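Local coordinates for hypothetical nigD-like protein (Bacteroides caccae, PDB 3QWN), which is of unconfirmed function but, as a NigD-like protein, probably acts as an immunity protein or antitoxin, at residues A[91-100]-A[146-156]. Numbering follows the deposited sequence.
Sequences YRDGLKHDPV and LLYHDANGDEE
His149 is gripped on both backbone and ring by the loop running alongside its strand. Its N donates to Lys96 O at 2.8 Å and its O accepts from Asp98 N at 2.9 Å, making a single bridge opposite His97. With CG anti to the backbone N (chi1 172°), the imidazole reaches Asp98 O through ND1 at 2.8 Å; the oxygen lies in the ring plane, but the donor stands well above the carbonyl plane. NE2 bonds to His126 ND1. His97 answers from the loop side: its ND1 meets Leu147 O at 2.9 Å, while Leu146 CD2 packs against CE1. Asp98 OD2 takes the Ala151 N-H on its anti lone pair, a nearly straight bond (169°), and a water that joins it to Gly153 N in the type I' turn 151-154.

Around the aromatic rings, Lys96 CB sits over one face of the Tyr148 ring as a CH-pi contact, 4.2 Å from its centroid, with Gly94 O at the ring edge, in plane. Tyr91 lies obliquely against Tyr148, planes at 41°; beyond the rings, Val100 CG2 meets Leu147 CD2 tip to tip.

In the C-terminal beta sandwich domain, the loop pairs along the edge of strand 142-150 that faces strand 181-190, where Leu147 pairs with Lys186 and Val100 bonds to Tyr188; strand 127-133 holds the opposite edge. His97 stacks on Tyr188, and His149 on Phe128.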
ATOM      1  N   TYR A  91     -14.518   7.679   9.620  1.00 81.49           N
ATOM      2  CA  TYR A  91     -14.758   8.885   8.824  1.00 80.66           C
ATOM      3  C   TYR A  91     -15.779   9.821   9.471  1.00 87.84           C
ATOM      4  O   TYR A  91     -16.276  10.735   8.808  1.00 88.70           O
ATOM      5  CB  TYR A  91     -15.201   8.495   7.392  1.00 80.14           C
ATOM      6  CG  TYR A  91     -14.174   7.675   6.645  1.00 76.11           C
ATOM      7  CD1 TYR A  91     -12.847   8.088   6.571  1.00 75.01           C
ATOM      8  CD2 TYR A  91     -14.528   6.486   6.008  1.00 75.58           C
ATOM      9  CE1 TYR A  91     -11.889   7.324   5.917  1.00 72.93           C
ATOM     10  CE2 TYR A  91     -13.579   5.715   5.340  1.00 73.50           C
ATOM     11  CZ  TYR A  91     -12.260   6.144   5.293  1.00 78.79           C
ATOM     12  OH  TYR A  91     -11.303   5.398   4.656  1.00 79.26           O
ATOM     13  N   ARG A  92     -16.048   9.625  10.772  1.00 87.15           N
ATOM     14  CA  ARG A  92     -17.014  10.399  11.558  1.00 90.81           C
ATOM     15  C   ARG A  92     -16.769  11.922  11.490  1.00 93.99           C
ATOM     16  O   ARG A  92     -17.735  12.694  11.356  1.00 95.32           O
ATOM     17  CB  ARG A  92     -16.993   9.943  13.025  1.00 93.93           C
ATOM     18  CG  ARG A  92     -18.257   9.221  13.474  1.00111.73           C
ATOM     19  CD  ARG A  92     -18.354   9.170  14.995  1.00127.31           C
ATOM     20  NE  ARG A  92     -17.360   8.266  15.588  1.00129.33           N
ATOM     21  CZ  ARG A  92     -17.608   7.013  15.955  1.00138.87           C
ATOM     22  NH1 ARG A  92     -18.818   6.493  15.792  1.00125.93           N
ATOM     23  NH2 ARG A  92     -16.644   6.263  16.472  1.00122.03           N
ATOM     24  N   ASP A  93     -15.472  12.345  11.553  1.00 87.03           N
ATOM     25  CA  ASP A  93     -15.096  13.762  11.532  1.00 86.21           C
ATOM     26  C   ASP A  93     -14.996  14.346  10.103  1.00 85.76           C
ATOM     27  O   ASP A  93     -14.560  15.489   9.939  1.00 85.17           O
ATOM     28  CB  ASP A  93     -13.802  13.990  12.316  1.00 86.70           C
ATOM     29  CG  ASP A  93     -13.931  13.672  13.801  1.00104.89           C
ATOM     30  OD1 ASP A  93     -15.007  13.958  14.384  1.00110.38           O
ATOM     31  OD2 ASP A  93     -12.954  13.147  14.385  1.00111.24           O
ATOM     32  N   GLY A  94     -15.475  13.594   9.111  1.00 79.65           N
ATOM     33  CA  GLY A  94     -15.486  14.021   7.717  1.00 78.22           C
ATOM     34  C   GLY A  94     -14.378  13.470   6.844  1.00 77.83           C
ATOM     35  O   GLY A  94     -13.306  13.097   7.328  1.00 75.55           O
ATOM     36  N   LEU A  95     -14.650  13.412   5.534  1.00 73.64           N
ATOM     37  CA  LEU A  95     -13.688  12.931   4.546  1.00 69.41           C
ATOM     38  C   LEU A  95     -12.675  14.026   4.251  1.00 72.42           C
ATOM     39  O   LEU A  95     -13.059  15.188   4.047  1.00 73.61           O
ATOM     40  CB  LEU A  95     -14.391  12.463   3.257  1.00 68.70           C
ATOM     41  CG  LEU A  95     -15.444  11.360   3.393  1.00 72.95           C
ATOM     42  CD1 LEU A  95     -15.983  10.975   2.041  1.00 72.02           C
ATOM     43  CD2 LEU A  95     -14.898  10.127   4.093  1.00 72.53           C
ATOM     44  N   LYS A  96     -11.381  13.658   4.277  1.00 66.34           N
ATOM     45  CA  LYS A  96     -10.253  14.560   4.022  1.00 64.00           C
ATOM     46  C   LYS A  96      -9.570  14.108   2.775  1.00 64.03           C
ATOM     47  O   LYS A  96      -9.321  12.912   2.619  1.00 62.22           O
ATOM     48  CB  LYS A  96      -9.268  14.593   5.208  1.00 65.02           C
ATOM     49  CG  LYS A  96      -9.908  14.742   6.604  1.00 73.66           C
ATOM     50  CD  LYS A  96     -10.580  16.095   6.865  1.00 78.15           C
ATOM     51  CE  LYS A  96     -10.592  16.454   8.345  1.00 87.42           C
ATOM     52  NZ  LYS A  96     -11.236  15.414   9.200  1.00 97.14           N
ATOM     53  N   HIS A  97      -9.296  15.046   1.862  1.00 59.58           N
ATOM     54  CA  HIS A  97      -8.686  14.728   0.568  1.00 56.59           C
ATOM     55  C   HIS A  97      -7.567  15.694   0.203  1.00 54.97           C
ATOM     56  O   HIS A  97      -7.581  16.280  -0.876  1.00 53.18           O
ATOM     57  CB  HIS A  97      -9.750  14.712  -0.544  1.00 59.46           C
ATOM     58  CG  HIS A  97     -10.938  13.845  -0.256  1.00 64.93           C
ATOM     59  ND1 HIS A  97     -10.800  12.477  -0.043  1.00 65.81           N
ATOM     60  CD2 HIS A  97     -12.249  14.180  -0.138  1.00 69.01           C
ATOM     61  CE1 HIS A  97     -12.023  12.032   0.213  1.00 67.00           C
ATOM     62  NE2 HIS A  97     -12.932  13.013   0.134  1.00 69.39           N
ATOM     63  N   ASP A  98      -6.597  15.858   1.097  1.00 51.62           N
ATOM     64  CA  ASP A  98      -5.435  16.712   0.838  1.00 51.11           C
ATOM     65  C   ASP A  98      -4.645  16.127  -0.369  1.00 54.04           C
ATOM     66  O   ASP A  98      -4.569  14.906  -0.506  1.00 48.40           O
ATOM     67  CB  ASP A  98      -4.572  16.873   2.101  1.00 51.15           C
ATOM     68  CG  ASP A  98      -5.237  17.732   3.151  1.00 53.72           C
ATOM     69  OD1 ASP A  98      -5.766  18.792   2.791  1.00 54.39           O
ATOM     70  OD2 ASP A  98      -5.193  17.354   4.346  1.00 60.93           O
ATOM     71  N   PRO A  99      -4.209  16.984  -1.330  1.00 54.93           N
ATOM     72  CA  PRO A  99      -3.647  16.460  -2.586  1.00 53.06           C
ATOM     73  C   PRO A  99      -2.380  15.656  -2.449  1.00 52.01           C
ATOM     74  O   PRO A  99      -1.571  15.874  -1.549  1.00 52.25           O
ATOM     75  CB  PRO A  99      -3.371  17.725  -3.408  1.00 55.99           C
ATOM     76  CG  PRO A  99      -4.326  18.711  -2.872  1.00 62.95           C
ATOM     77  CD  PRO A  99      -4.317  18.457  -1.394  1.00 58.07           C
ATOM     78  N   VAL A 100      -2.238  14.700  -3.371  1.00 43.46           N
ATOM     79  CA  VAL A 100      -1.096  13.807  -3.540  1.00 38.81           C
ATOM     80  C   VAL A 100      -0.903  13.603  -5.042  1.00 43.75           C
ATOM     81  O   VAL A 100      -1.820  13.871  -5.834  1.00 43.82           O
ATOM     82  CB  VAL A 100      -1.221  12.420  -2.801  1.00 38.74           C
ATOM     83  CG1 VAL A 100      -1.522  12.556  -1.316  1.00 38.03           C
ATOM     84  CG2 VAL A 100      -2.212  11.472  -3.493  1.00 37.64           C
ATOM     85  N   LEU A 146     -11.813   5.736  -3.101  1.00 54.58           N
ATOM     86  CA  LEU A 146     -11.403   7.132  -3.059  1.00 54.47           C
ATOM     87  C   LEU A 146     -10.371   7.268  -1.974  1.00 56.85           C
ATOM     88  O   LEU A 146     -10.607   6.815  -0.854  1.00 56.02           O
ATOM     89  CB  LEU A 146     -12.588   8.086  -2.819  1.00 56.82           C
ATOM     90  CG  LEU A 146     -12.269   9.581  -2.577  1.00 60.91           C
ATOM     91  CD1 LEU A 146     -11.522  10.228  -3.786  1.00 60.54           C
ATOM     92  CD2 LEU A 146     -13.549  10.345  -2.279  1.00 60.00           C
ATOM     93  N   LEU A 147      -9.212   7.865  -2.310  1.00 51.40           N
ATOM     94  CA  LEU A 147      -8.173   8.065  -1.328  1.00 48.55           C
ATOM     95  C   LEU A 147      -8.592   9.126  -0.300  1.00 54.83           C
ATOM     96  O   LEU A 147      -9.021  10.231  -0.664  1.00 54.75           O
ATOM     97  CB  LEU A 147      -6.826   8.464  -1.976  1.00 45.47           C
ATOM     98  CG  LEU A 147      -5.650   8.612  -1.007  1.00 45.52           C
ATOM     99  CD1 LEU A 147      -5.160   7.270  -0.510  1.00 43.84           C
ATOM    100  CD2 LEU A 147      -4.551   9.408  -1.610  1.00 44.50           C
ATOM    101  N   TYR A 148      -8.459   8.760   0.977  1.00 51.05           N
ATOM    102  CA  TYR A 148      -8.613   9.645   2.103  1.00 51.91           C
ATOM    103  C   TYR A 148      -7.198  10.074   2.503  1.00 53.35           C
ATOM    104  O   TYR A 148      -6.323   9.215   2.700  1.00 49.77           O
ATOM    105  CB  TYR A 148      -9.350   8.941   3.256  1.00 54.37           C
ATOM    106  CG  TYR A 148      -9.354   9.710   4.562  1.00 57.08           C
ATOM    107  CD1 TYR A 148      -8.238   9.713   5.398  1.00 57.56           C
ATOM    108  CD2 TYR A 148     -10.496  10.372   5.001  1.00 60.21           C
ATOM    109  CE1 TYR A 148      -8.227  10.435   6.590  1.00 56.50           C
ATOM    110  CE2 TYR A 148     -10.514  11.054   6.217  1.00 62.11           C
ATOM    111  CZ  TYR A 148      -9.374  11.087   7.006  1.00 69.12           C
ATOM    112  OH  TYR A 148      -9.368  11.755   8.207  1.00 73.69           O
ATOM    113  N   HIS A 149      -6.963  11.384   2.607  1.00 49.95           N
ATOM    114  CA  HIS A 149      -5.675  11.890   3.043  1.00 47.73           C
ATOM    115  C   HIS A 149      -5.885  13.127   3.888  1.00 53.36           C
ATOM    116  O   HIS A 149      -6.364  14.148   3.392  1.00 53.49           O
ATOM    117  CB  HIS A 149      -4.691  12.157   1.870  1.00 46.47           C
ATOM    118  CG  HIS A 149      -3.424  12.858   2.292  1.00 48.69           C
ATOM    119  ND1 HIS A 149      -2.874  13.868   1.529  1.00 49.75           N
ATOM    120  CD2 HIS A 149      -2.676  12.711   3.424  1.00 49.23           C
ATOM    121  CE1 HIS A 149      -1.800  14.281   2.195  1.00 48.31           C
ATOM    122  NE2 HIS A 149      -1.652  13.620   3.346  1.00 48.25           N
ATOM    123  N   ASP A 150      -5.516  13.024   5.171  1.00 50.43           N
ATOM    124  CA  ASP A 150      -5.562  14.121   6.128  1.00 50.95           C
ATOM    125  C   ASP A 150      -4.128  14.519   6.457  1.00 52.95           C
ATOM    126  O   ASP A 150      -3.407  13.741   7.078  1.00 49.69           O
ATOM    127  CB  ASP A 150      -6.340  13.708   7.384  1.00 53.51           C
ATOM    128  CG  ASP A 150      -6.610  14.796   8.414  1.00 60.93           C
ATOM    129  OD1 ASP A 150      -6.406  15.998   8.089  1.00 62.28           O
ATOM    130  OD2 ASP A 150      -7.047  14.449   9.537  1.00 62.28           O
ATOM    131  N   ALA A 151      -3.697  15.700   5.976  1.00 51.31           N
ATOM    132  CA  ALA A 151      -2.341  16.239   6.200  1.00 49.69           C
ATOM    133  C   ALA A 151      -2.249  16.930   7.540  1.00 55.23           C
ATOM    134  O   ALA A 151      -1.165  17.346   7.921  1.00 54.84           O
ATOM    135  CB  ALA A 151      -1.968  17.214   5.087  1.00 50.07           C
ATOM    136  N   ASN A 152      -3.406  17.105   8.242  1.00 54.67           N
ATOM    137  CA  ASN A 152      -3.500  17.733   9.589  1.00 55.64           C
ATOM    138  C   ASN A 152      -2.849  19.131   9.623  1.00 56.90           C
ATOM    139  O   ASN A 152      -2.188  19.502  10.596  1.00 54.81           O
ATOM    140  CB  ASN A 152      -2.887  16.823  10.679  1.00 54.14           C
ATOM    141  CG  ASN A 152      -3.854  15.783  11.204  1.00 73.28           C
ATOM    142  OD1 ASN A 152      -4.883  16.102  11.819  1.00 62.06           O
ATOM    143  ND2 ASN A 152      -3.552  14.509  10.963  1.00 63.19           N
ATOM    144  N   GLY A 153      -3.046  19.879   8.539  1.00 53.60           N
ATOM    145  CA  GLY A 153      -2.526  21.233   8.399  1.00 54.89           C
ATOM    146  C   GLY A 153      -1.045  21.356   8.108  1.00 57.14           C
ATOM    147  O   GLY A 153      -0.517  22.472   8.105  1.00 57.28           O
ATOM    148  N   ASP A 154      -0.366  20.223   7.848  1.00 51.42           N
ATOM    149  CA  ASP A 154       1.065  20.218   7.517  1.00 49.77           C
ATOM    150  C   ASP A 154       1.311  21.052   6.260  1.00 55.19           C
ATOM    151  O   ASP A 154       0.544  20.939   5.299  1.00 55.72           O
ATOM    152  CB  ASP A 154       1.581  18.778   7.313  1.00 47.95           C
ATOM    153  CG  ASP A 154       3.076  18.624   7.447  1.00 50.58           C
ATOM    154  OD1 ASP A 154       3.707  19.485   8.090  1.00 52.35           O
ATOM    155  OD2 ASP A 154       3.612  17.620   6.944  1.00 55.04           O
ATOM    156  N   GLU A 155       2.345  21.917   6.287  1.00 51.20           N
ATOM    157  CA  GLU A 155       2.696  22.796   5.164  1.00 50.37           C
ATOM    158  C   GLU A 155       3.217  21.960   3.986  1.00 50.59           C
ATOM    159  O   GLU A 155       3.732  20.874   4.187  1.00 49.13           O
ATOM    160  CB  GLU A 155       3.732  23.855   5.594  1.00 52.67           C
ATOM    161  CG  GLU A 155       3.250  24.826   6.668  1.00 57.34           C
ATOM    162  CD  GLU A 155       3.292  24.349   8.113  1.00 69.23           C
ATOM    163  OE1 GLU A 155       3.842  23.255   8.378  1.00 50.81           O
ATOM    164  OE2 GLU A 155       2.769  25.074   8.989  1.00 64.75           O
ATOM    165  N   GLU A 156       3.047  22.449   2.766  1.00 46.76           N
ATOM    166  CA  GLU A 156       3.459  21.742   1.557  1.00 44.09           C
ATOM    167  C   GLU A 156       4.819  22.263   1.111  1.00 47.98           C
ATOM    168  O   GLU A 156       4.910  23.028   0.146  1.00 48.34           O
ATOM    169  CB  GLU A 156       2.382  21.915   0.468  1.00 45.41           C
ATOM    170  CG  GLU A 156       1.069  21.283   0.879  1.00 48.11           C
ATOM    171  CD  GLU A 156      -0.102  21.436  -0.062  1.00 63.58           C
ATOM    172  OE1 GLU A 156      -0.076  22.359  -0.903  1.00 63.32           O
ATOM    173  OE2 GLU A 156      -1.071  20.656   0.076  1.00 69.85           O
TER
HETATM  174  O   HOH W   1      -4.553  19.785   5.944  1.00 51.39           O
HETATM  175  O   HOH W   2      -2.927  20.341   2.224  1.00 68.89           O